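PDB 4F0Q: restriction endonuclease from Mycobacterium sp., which cuts DNA in a manner that depends on cytosine methylation, working as a tetramer whose nuclease domain binds magnesium. Local coordinates for residues R318-W323 against R338-S343; D334-I339 against R448-V453; V351-A356 against R379-V384. All blocks are in the same frame, centred on the assembly; numbering follows the deposited sequence.

Contact 1 (R318-W323 against R338-S343); sequences RYKEGW and RIDMGS
The ammonium NZ of K320 lies 2.7 Å from OD2 of D340, nearly in line with that oxygen's C-O bond, in a salt bridge across the two strands. Bends of the lysine chain at chi2 (-58°) and chi4 bring NZ round to the carboxylate, and the two side chains cross at about a right angle. On the way CG of K320 touches the rim of the R338 guanidinium, in its plane, 3.6 Å from NH2 of R338. R338 itself starts with CG anti to the backbone N (chi1 -172°) and kinks at chi3, which leaves its NH2 only 3.7 Å from NZ of K320. D340 probably offsets the closeness of the two positive charges. While OD2 of D340 takes the lysine, its OD1 faces NE of R338 at 3.4 Å but lies well out of the guanidinium plane, an attraction of charges without an aligned N-H. The three residues thus form a salt-bridge network.

On the other face of the sheet Y319 and I339 stand as a non-hydrogen-bonded pair. CD2 of Y319 comes within 3.6 Å of CG1 of I339, which approaches the ring obliquely, whereas the carbonyl O of R338 sits over one ring face near its rim. Helix 297-314 covers this apolar side through F312, whose ring lies almost parallel to that of Y319. The backbones are tied by D340 N to R318 O (3.1 Å) and by the reciprocal pair K320 N to R338 O and R338 N to K320 O. Strands 319-324 and 335-342 run antiparallel at 156°, making the beta hairpin with which the central sheet of a PD-(D/E)XK-type nuclease domain begins.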
loop_
_atom_site.group_PDB
_atom_site.type_symbol
_atom_site.label_atom_id
_atom_site.label_comp_id
_atom_site.label_asym_id
_atom_site.label_seq_id
_atom_site.Cartn_x
_atom_site.Cartn_y
_atom_site.Cartn_z
ATOM N N ARG A 318 0.610 -8.097 8.501
ATOM C CA ARG A 318 0.900 -9.499 8.223
ATOM C C ARG A 318 1.815 -9.649 7.016
ATOM O O ARG A 318 1.371 -9.599 5.874
ATOM C CB ARG A 318 -0.393 -10.301 8.051
ATOM C CG ARG A 318 -1.289 -10.255 9.284
ATOM C CD ARG A 318 -2.426 -11.259 9.201
ATOM N NE ARG A 318 -1.969 -12.591 8.811
ATOM C CZ ARG A 318 -1.518 -13.514 9.654
ATOM N NH1 ARG A 318 -1.453 -13.257 10.955
ATOM N NH2 ARG A 318 -1.128 -14.695 9.190
ATOM N N TYR A 319 3.099 -9.838 7.288
ATOM C CA TYR A 319 4.109 -9.884 6.246
ATOM C C TYR A 319 4.381 -11.320 5.805
ATOM O O TYR A 319 4.419 -12.238 6.626
ATOM C CB TYR A 319 5.391 -9.217 6.749
ATOM C CG TYR A 319 6.435 -8.960 5.688
ATOM C CD1 TYR A 319 7.396 -9.916 5.387
ATOM C CD2 TYR A 319 6.474 -7.753 5.003
ATOM C CE1 TYR A 319 8.357 -9.683 4.427
ATOM C CE2 TYR A 319 7.432 -7.510 4.040
ATOM C CZ TYR A 319 8.371 -8.477 3.757
ATOM O OH TYR A 319 9.328 -8.238 2.799
ATOM N N LYS A 320 4.562 -11.509 4.502
ATOM C CA LYS A 320 4.894 -12.821 3.961
ATOM C C LYS A 320 6.284 -12.801 3.340
ATOM O O LYS A 320 6.585 -11.959 2.494
ATOM C CB LYS A 320 3.855 -13.263 2.928
ATOM C CG LYS A 320 2.429 -13.309 3.461
ATOM C CD LYS A 320 2.315 -14.239 4.658
ATOM C CE LYS A 320 0.922 -14.170 5.272
ATOM N NZ LYS A 320 -0.133 -14.553 4.284
ATOM N N GLU A 321 7.129 -13.731 3.772
ATOM C CA GLU A 321 8.499 -13.825 3.284
ATOM C C GLU A 321 8.545 -14.240 1.816
ATOM O O GLU A 321 7.987 -15.268 1.434
ATOM C CB GLU A 321 9.300 -14.812 4.137
ATOM C CG GLU A 321 10.668 -15.161 3.579
ATOM C CD GLU A 321 11.417 -16.149 4.453
ATOM O OE1 GLU A 321 12.244 -16.913 3.914
ATOM O OE2 GLU A 321 11.181 -16.157 5.679
ATOM N N GLY A 322 9.210 -13.432 0.997
ATOM C CA GLY A 322 9.322 -13.714 -0.423
ATOM C C GLY A 322 10.655 -14.336 -0.787
ATOM O O GLY A 322 10.861 -15.532 -0.573
ATOM N N TRP A 323 11.563 -13.530 -1.334
ATOM C CA TRP A 323 12.875 -14.038 -1.739
ATOM C C TRP A 323 13.913 -12.939 -1.953
ATOM O O TRP A 323 13.636 -11.758 -1.758
ATOM C CB TRP A 323 12.756 -14.878 -3.016
ATOM C CG TRP A 323 12.273 -14.102 -4.202
ATOM C CD1 TRP A 323 13.030 -13.359 -5.060
ATOM C CD2 TRP A 323 10.921 -13.995 -4.665
ATOM N NE1 TRP A 323 12.234 -12.795 -6.027
ATOM C CE2 TRP A 323 10.935 -13.170 -5.806
ATOM C CE3 TRP A 323 9.701 -14.516 -4.224
ATOM C CZ2 TRP A 323 9.777 -12.854 -6.513
ATOM C CZ3 TRP A 323 8.551 -14.201 -4.928
ATOM C CH2 TRP A 323 8.598 -13.378 -6.059
ATOM N N ARG A 338 5.727 -9.559 0.803
ATOM C CA ARG A 338 4.315 -9.274 0.568
ATOM C C ARG A 338 3.554 -9.019 1.864
ATOM O O ARG A 338 3.765 -9.706 2.863
ATOM C CB ARG A 338 3.658 -10.426 -0.196
ATOM C CG ARG A 338 2.236 -10.137 -0.649
ATOM C CD ARG A 338 1.560 -11.381 -1.201
ATOM N NE ARG A 338 1.290 -12.364 -0.154
ATOM C CZ ARG A 338 0.645 -13.508 -0.353
ATOM N NH1 ARG A 338 0.200 -13.821 -1.562
ATOM N NH2 ARG A 338 0.442 -14.341 0.659
ATOM N N ILE A 339 2.668 -8.030 1.840
ATOM C CA ILE A 339 1.813 -7.750 2.987
ATOM C C ILE A 339 0.349 -7.948 2.615
ATOM O O ILE A 339 -0.101 -7.470 1.578
ATOM C CB ILE A 339 2.010 -6.312 3.507
ATOM C CG1 ILE A 339 3.467 -6.079 3.907
ATOM C CG2 ILE A 339 1.087 -6.032 4.686
ATOM C CD1 ILE A 339 3.737 -4.684 4.405
ATOM N N ASP A 340 -0.391 -8.662 3.455
ATOM C CA ASP A 340 -1.820 -8.838 3.231
ATOM C C ASP A 340 -2.602 -7.758 3.968
ATOM O O ASP A 340 -2.855 -7.871 5.168
ATOM C CB ASP A 340 -2.271 -10.229 3.676
ATOM C CG ASP A 340 -1.648 -11.335 2.848
ATOM O OD1 ASP A 340 -1.296 -11.076 1.678
ATOM O OD2 ASP A 340 -1.513 -12.462 3.367
ATOM N N MET A 341 -2.975 -6.707 3.244
ATOM C CA MET A 341 -3.680 -5.577 3.842
ATOM C C MET A 341 -5.180 -5.831 3.944
ATOM O O MET A 341 -5.847 -6.094 2.945
ATOM C CB MET A 341 -3.400 -4.290 3.064
ATOM C CG MET A 341 -1.960 -3.812 3.173
ATOM S SD MET A 341 -1.653 -2.244 2.335
ATOM C CE MET A 341 -2.720 -1.146 3.258
ATOM N N GLY A 342 -5.700 -5.744 5.164
ATOM C CA GLY A 342 -7.100 -6.022 5.423
ATOM C C GLY A 342 -7.250 -6.979 6.588
ATOM O O GLY A 342 -6.515 -6.892 7.571
ATOM N N SER A 343 -8.203 -7.899 6.476
ATOM C CA SER A 343 -8.426 -8.895 7.517
ATOM C C SER A 343 -8.330 -10.305 6.947
ATOM O O SER A 343 -7.887 -10.498 5.816
ATOM C CB SER A 343 -9.785 -8.684 8.188
ATOM O OG SER A 343 -10.847 -8.884 7.272
#

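Contact 2 (D334-I339 against R448-V453); sequences DFIGRI and RRPEEV. With MG (magnesium ion), chain E.
I336 of strand 335-342 meets both P450 and V453, and R338 meets V453, where the C-terminal segment lies over one face of the sheet in the PD-(D/E)XK-type nuclease domain. The contact is largely a van der Waals cover laid on the strand by a loop and a short 3-10 turn. I336 divides its branches between the two visitors. CG2 of I336 rests 3.8 Å from CB of V453, while CG1 of I336, anti to the carbonyl carbon (chi1 -61°), carries CD1 the other way to CB of P450, also at 3.8 Å. V453 spreads its two methyls over the strand between I336 and R338, and its CG1 comes within 3.6 Å of the carbonyl O of G337.

Followed outward, R338 passes V453 along much of its length. CB of R338 meets CG1 of V453 at 3.9 Å, and CG stays beside the same methyl. CD of R338 then reaches the carbonyl O of V453 at 3.4 Å, beyond which NE and CZ pass that oxygen at a longer distance. At the tip NH1 of R338 is 3.5 Å from V453 O, the guanidinium being turned obliquely to the oxygen.

The loop has its own internal ties: R449 N donates to OE2 of E452, which it meets from above the carboxylate plane, and V453 N bonds back to P450 O. R448 and R449 form salt bridges with D207 and D106 of the third subunit, so this segment also takes part in the tetramer. D334, just ahead of the strand, turns to the magnesium ion instead, and a salt bridge from R326 meets its OD1. OD2 of D334 binds the magnesium ion at 2.1 Å.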
loop_
_atom_site.group_PDB
_atom_site.type_symbol
_atom_site.label_atom_id
_atom_site.label_comp_id
_atom_site.label_asym_id
_atom_site.label_seq_id
_atom_site.Cartn_x
_atom_site.Cartn_y
_atom_site.Cartn_z
ATOM N N ASP A 334 16.656 -5.515 -3.997
ATOM C CA ASP A 334 17.473 -6.540 -3.357
ATOM C C ASP A 334 16.654 -7.718 -2.831
ATOM O O ASP A 334 17.152 -8.841 -2.762
ATOM C CB ASP A 334 18.314 -5.931 -2.233
ATOM C CG ASP A 334 19.400 -5.010 -2.754
ATOM O OD1 ASP A 334 19.265 -4.516 -3.891
ATOM O OD2 ASP A 334 20.389 -4.780 -2.027
ATOM N N PHE A 335 15.404 -7.463 -2.457
ATOM C CA PHE A 335 14.522 -8.540 -2.010
ATOM C C PHE A 335 13.039 -8.224 -2.195
ATOM O O PHE A 335 12.646 -7.066 -2.324
ATOM C CB PHE A 335 14.820 -8.943 -0.559
ATOM C CG PHE A 335 14.651 -7.830 0.438
ATOM C CD1 PHE A 335 15.718 -7.011 0.769
ATOM C CD2 PHE A 335 13.433 -7.618 1.062
ATOM C CE1 PHE A 335 15.570 -5.992 1.693
ATOM C CE2 PHE A 335 13.278 -6.600 1.986
ATOM C CZ PHE A 335 14.349 -5.787 2.301
ATOM N N ILE A 336 12.225 -9.276 -2.211
ATOM C CA ILE A 336 10.789 -9.151 -2.418
ATOM C C ILE A 336 10.027 -9.803 -1.268
ATOM O O ILE A 336 10.399 -10.879 -0.797
ATOM C CB ILE A 336 10.361 -9.807 -3.752
ATOM C CG1 ILE A 336 11.053 -9.124 -4.931
ATOM C CG2 ILE A 336 8.852 -9.743 -3.932
ATOM C CD1 ILE A 336 10.640 -7.684 -5.124
ATOM N N GLY A 337 8.973 -9.129 -0.813
ATOM C CA GLY A 337 8.078 -9.662 0.198
ATOM C C GLY A 337 6.639 -9.307 -0.131
ATOM O O GLY A 337 6.355 -8.804 -1.218
ATOM N N ARG A 338 5.727 -9.559 0.803
ATOM C CA ARG A 338 4.315 -9.274 0.568
ATOM C C ARG A 338 3.554 -9.019 1.864
ATOM O O ARG A 338 3.765 -9.706 2.863
ATOM C CB ARG A 338 3.658 -10.426 -0.196
ATOM C CG ARG A 338 2.236 -10.137 -0.649
ATOM C CD ARG A 338 1.560 -11.381 -1.201
ATOM N NE ARG A 338 1.290 -12.364 -0.154
ATOM C CZ ARG A 338 0.645 -13.508 -0.353
ATOM N NH1 ARG A 338 0.200 -13.821 -1.562
ATOM N NH2 ARG A 338 0.442 -14.341 0.659
ATOM N N ILE A 339 2.668 -8.030 1.840
ATOM C CA ILE A 339 1.813 -7.750 2.987
ATOM C C ILE A 339 0.349 -7.948 2.615
ATOM O O ILE A 339 -0.101 -7.470 1.578
ATOM C CB ILE A 339 2.010 -6.312 3.507
ATOM C CG1 ILE A 339 3.467 -6.079 3.907
ATOM C CG2 ILE A 339 1.087 -6.032 4.686
ATOM C CD1 ILE A 339 3.737 -4.684 4.405
ATOM N N ARG A 448 12.290 -14.983 -9.859
ATOM C CA ARG A 448 10.888 -14.746 -10.177
ATOM C C ARG A 448 10.570 -13.256 -10.217
ATOM O O ARG A 448 11.260 -12.446 -9.596
ATOM C CB ARG A 448 9.986 -15.431 -9.149
ATOM C CG ARG A 448 10.288 -16.901 -8.924
ATOM C CD ARG A 448 9.297 -17.508 -7.945
ATOM N NE ARG A 448 9.659 -18.869 -7.563
ATOM C CZ ARG A 448 8.968 -19.609 -6.702
ATOM N NH1 ARG A 448 7.875 -19.120 -6.131
ATOM N NH2 ARG A 448 9.369 -20.839 -6.410
ATOM N N ARG A 449 9.523 -12.902 -10.955
ATOM C CA ARG A 449 9.027 -11.534 -10.980
ATOM C C ARG A 449 8.452 -11.190 -9.611
ATOM O O ARG A 449 7.937 -12.068 -8.921
ATOM C CB ARG A 449 7.941 -11.382 -12.046
ATOM C CG ARG A 449 8.394 -11.669 -13.467
ATOM C CD ARG A 449 7.230 -11.524 -14.437
ATOM N NE ARG A 449 7.639 -11.678 -15.829
ATOM C CZ ARG A 449 6.810 -11.598 -16.865
ATOM N NH1 ARG A 449 5.519 -11.366 -16.666
ATOM N NH2 ARG A 449 7.269 -11.750 -18.100
ATOM N N PRO A 450 8.544 -9.912 -9.210
ATOM C CA PRO A 450 7.988 -9.460 -7.930
ATOM C C PRO A 450 6.504 -9.798 -7.801
ATOM O O PRO A 450 6.064 -10.228 -6.736
ATOM C CB PRO A 450 8.181 -7.943 -7.986
ATOM C CG PRO A 450 9.363 -7.756 -8.867
ATOM C CD PRO A 450 9.258 -8.830 -9.912
ATOM N N GLU A 451 5.757 -9.615 -8.886
ATOM C CA GLU A 451 4.327 -9.910 -8.918
ATOM C C GLU A 451 4.025 -11.330 -8.442
ATOM O O GLU A 451 3.049 -11.565 -7.722
ATOM C CB GLU A 451 3.777 -9.709 -10.335
ATOM C CG GLU A 451 3.891 -8.284 -10.873
ATOM C CD GLU A 451 5.276 -7.951 -11.405
ATOM O OE1 GLU A 451 6.180 -8.805 -11.303
ATOM O OE2 GLU A 451 5.459 -6.833 -11.930
ATOM N N GLU A 452 4.884 -12.270 -8.827
ATOM C CA GLU A 452 4.716 -13.675 -8.468
ATOM C C GLU A 452 4.647 -13.904 -6.955
ATOM O O GLU A 452 4.214 -14.966 -6.507
ATOM C CB GLU A 452 5.830 -14.525 -9.086
ATOM C CG GLU A 452 5.880 -14.472 -10.609
ATOM C CD GLU A 452 7.007 -15.308 -11.198
ATOM O OE1 GLU A 452 7.158 -16.483 -10.798
ATOM O OE2 GLU A 452 7.745 -14.787 -12.061
ATOM N N VAL A 453 5.057 -12.906 -6.174
ATOM C CA VAL A 453 4.993 -13.007 -4.717
ATOM C C VAL A 453 3.546 -13.133 -4.236
ATOM O O VAL A 453 3.293 -13.539 -3.102
ATOM C CB VAL A 453 5.676 -11.807 -4.020
ATOM C CG1 VAL A 453 4.712 -10.635 -3.896
ATOM C CG2 VAL A 453 6.195 -12.211 -2.649
HETATM MG MG MG E . 21.533 -3.072 -2.216
HETATM O O HOH W 1 22.623 -4.736 -1.600
HETATM O O HOH W 2 23.322 -2.001 -2.205
HETATM O O HOH W 3 21.249 -3.427 -4.278
#

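Contact 3 (V351-A356 against R379-V384); sequences VVLGQA and RGWIGV. With MG (magnesium ion), chain E.
V351 fits its branched side chain over the indole of W381. CB of V351 lies above one face, 3.6 Å from the centroid of the five-membered ring of W381 and 18° off its normal, a CH-pi contact, while CG2 of V351 reaches NE1 of W381 at 3.4 Å. The two side chains point the same way from neighbouring strands. Farther along the ring system L353 supplies the next bump: its CD1 settles obliquely against CE3 of W381 at 3.6 Å, with CD2 close behind. The tryptophan therefore fits against V351 at its pyrrole end and L353 at its benzo end. G383, paired with L353, puts no side chain on this face, and its CA comes close to the leucine carbonyl O.

On the reverse face V352 is the bump. Its CG1, anti to the backbone N (chi1 -180°), leans to CG1 of V384 at 3.7 Å, whereas CG2 meets CG1 of I382. V384 in turn lays its CG1 against the bare CA of G354, 3.7 Å away, so G354 and G383 each face a bulky partner.

The strands are parallel, their short axes at 23°. I382 N to V351 O, L353 N to I382 O, V384 N to L353 O and Q355 N to V384 O bind them in turn. That ladder leads to the metal: Q355, bent at chi2, brings OE1 to 2.1 Å from the magnesium ion, and the carbonyl O of A356 is a further ligand.

Strands 347-357 and 381-387 are neighbours in the middle of the five-stranded sheet, joined through helix 367-374. F312 of helix 297-314 packs on V352 and I382, strand 335-342 flanks one side and strand 406-409 the other.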
loop_
_atom_site.group_PDB
_atom_site.type_symbol
_atom_site.label_atom_id
_atom_site.label_comp_id
_atom_site.label_asym_id
_atom_site.label_seq_id
_atom_site.Cartn_x
_atom_site.Cartn_y
_atom_site.Cartn_z
ATOM N N VAL A 351 2.682 -5.860 -2.832
ATOM C CA VAL A 351 4.042 -6.337 -3.044
ATOM C C VAL A 351 5.066 -5.390 -2.426
ATOM O O VAL A 351 5.002 -4.173 -2.614
ATOM C CB VAL A 351 4.342 -6.521 -4.544
ATOM C CG1 VAL A 351 5.732 -7.103 -4.746
ATOM C CG2 VAL A 351 3.292 -7.413 -5.183
ATOM N N VAL A 352 6.007 -5.961 -1.681
ATOM C CA VAL A 352 7.043 -5.180 -1.023
ATOM C C VAL A 352 8.380 -5.326 -1.741
ATOM O O VAL A 352 8.923 -6.423 -1.851
ATOM C CB VAL A 352 7.215 -5.601 0.448
ATOM C CG1 VAL A 352 8.302 -4.771 1.113
ATOM C CG2 VAL A 352 5.899 -5.465 1.196
ATOM N N LEU A 353 8.902 -4.208 -2.233
ATOM C CA LEU A 353 10.210 -4.190 -2.870
ATOM C C LEU A 353 11.257 -3.707 -1.876
ATOM O O LEU A 353 11.147 -2.612 -1.324
ATOM C CB LEU A 353 10.198 -3.298 -4.114
ATOM C CG LEU A 353 9.802 -3.944 -5.446
ATOM C CD1 LEU A 353 8.404 -4.542 -5.387
ATOM C CD2 LEU A 353 9.902 -2.934 -6.578
ATOM N N GLY A 354 12.269 -4.533 -1.645
ATOM C CA GLY A 354 13.294 -4.212 -0.672
ATOM C C GLY A 354 14.618 -3.813 -1.290
ATOM O O GLY A 354 14.990 -4.292 -2.360
ATOM N N GLN A 355 15.327 -2.925 -0.603
ATOM C CA GLN A 355 16.664 -2.513 -1.009
ATOM C C GLN A 355 17.558 -2.400 0.215
ATOM O O GLN A 355 17.162 -1.827 1.224
ATOM C CB GLN A 355 16.615 -1.171 -1.737
ATOM C CG GLN A 355 17.976 -0.518 -1.919
ATOM C CD GLN A 355 18.919 -1.354 -2.758
ATOM O OE1 GLN A 355 20.069 -1.579 -2.380
ATOM N NE2 GLN A 355 18.437 -1.816 -3.906
ATOM N N ALA A 356 18.763 -2.950 0.124
ATOM C CA ALA A 356 19.691 -2.938 1.247
ATOM C C ALA A 356 21.040 -2.354 0.848
ATOM O O ALA A 356 21.617 -2.745 -0.168
ATOM C CB ALA A 356 19.869 -4.342 1.791
ATOM N N ARG A 379 1.431 0.878 -8.563
ATOM C CA ARG A 379 0.339 1.049 -7.615
ATOM C C ARG A 379 0.023 -0.285 -6.946
ATOM O O ARG A 379 -0.059 -1.320 -7.607
ATOM C CB ARG A 379 -0.905 1.622 -8.295
ATOM C CG ARG A 379 -1.339 0.865 -9.531
ATOM C CD ARG A 379 -2.623 1.435 -10.094
ATOM N NE ARG A 379 -2.884 0.927 -11.435
ATOM C CZ ARG A 379 -3.935 1.268 -12.171
ATOM N NH1 ARG A 379 -4.834 2.119 -11.696
ATOM N NH2 ARG A 379 -4.085 0.756 -13.384
ATOM N N GLY A 380 -0.138 -0.253 -5.629
ATOM C CA GLY A 380 -0.358 -1.466 -4.865
ATOM C C GLY A 380 0.951 -2.062 -4.396
ATOM O O GLY A 380 0.977 -3.130 -3.789
ATOM N N TRP A 381 2.047 -1.368 -4.690
ATOM C CA TRP A 381 3.367 -1.788 -4.244
ATOM C C TRP A 381 3.927 -0.790 -3.243
ATOM O O TRP A 381 3.673 0.410 -3.344
ATOM C CB TRP A 381 4.331 -1.906 -5.427
ATOM C CG TRP A 381 4.067 -3.065 -6.337
ATOM C CD1 TRP A 381 2.960 -3.861 -6.355
ATOM C CD2 TRP A 381 4.937 -3.564 -7.358
ATOM N NE1 TRP A 381 3.083 -4.821 -7.329
ATOM C CE2 TRP A 381 4.291 -4.662 -7.959
ATOM C CE3 TRP A 381 6.200 -3.188 -7.825
ATOM C CZ2 TRP A 381 4.863 -5.387 -9.001
ATOM C CZ3 TRP A 381 6.767 -3.909 -8.861
ATOM C CH2 TRP A 381 6.099 -4.996 -9.437
ATOM N N ILE A 382 4.685 -1.288 -2.273
ATOM C CA ILE A 382 5.406 -0.416 -1.355
ATOM C C ILE A 382 6.881 -0.788 -1.352
ATOM O O ILE A 382 7.254 -1.875 -1.788
ATOM C CB ILE A 382 4.858 -0.500 0.083
ATOM C CG1 ILE A 382 5.112 -1.887 0.673
ATOM C CG2 ILE A 382 3.376 -0.150 0.116
ATOM C CD1 ILE A 382 4.879 -1.965 2.163
ATOM N N GLY A 383 7.719 0.117 -0.864
ATOM C CA GLY A 383 9.147 -0.131 -0.819
ATOM C C GLY A 383 9.690 -0.125 0.595
ATOM O O GLY A 383 8.997 0.270 1.531
ATOM N N VAL A 384 10.929 -0.577 0.748
ATOM C CA VAL A 384 11.615 -0.510 2.034
ATOM C C VAL A 384 13.130 -0.432 1.831
ATOM O O VAL A 384 13.714 -1.233 1.104
ATOM C CB VAL A 384 11.235 -1.694 2.959
ATOM C CG1 VAL A 384 11.392 -3.024 2.237
ATOM C CG2 VAL A 384 12.057 -1.663 4.240
HETATM MG MG MG E . 21.533 -3.072 -2.216
HETATM O O HOH W 1 22.623 -4.736 -1.600
HETATM O O HOH W 2 23.322 -2.001 -2.205
HETATM O O HOH W 3 21.249 -3.427 -4.278
#

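All three contacts involve one nuclease sheet, contact 2 covering one of its faces. Contacts 1 and 2 share R338 and I339, with centres about 10 Å apart, and W323 of contact 1 lies against R449 of contact 2. Contact 3 lies about 8 Å, centre to centre, from contact 2 and about 11 Å from contact 1; I339 CG1 reaches V352 CG2 at 3.7 Å. Contacts 2 and 3 together build the metal site: D334, Q355 and A356 bind a single magnesium ion, completed by three waters. D334 N, 2.6 Å from G354 O, probably bonds the residue just ahead of strand 335-342 to strand 347-357, whereas contact 1 pairs the strand outermost within the chain.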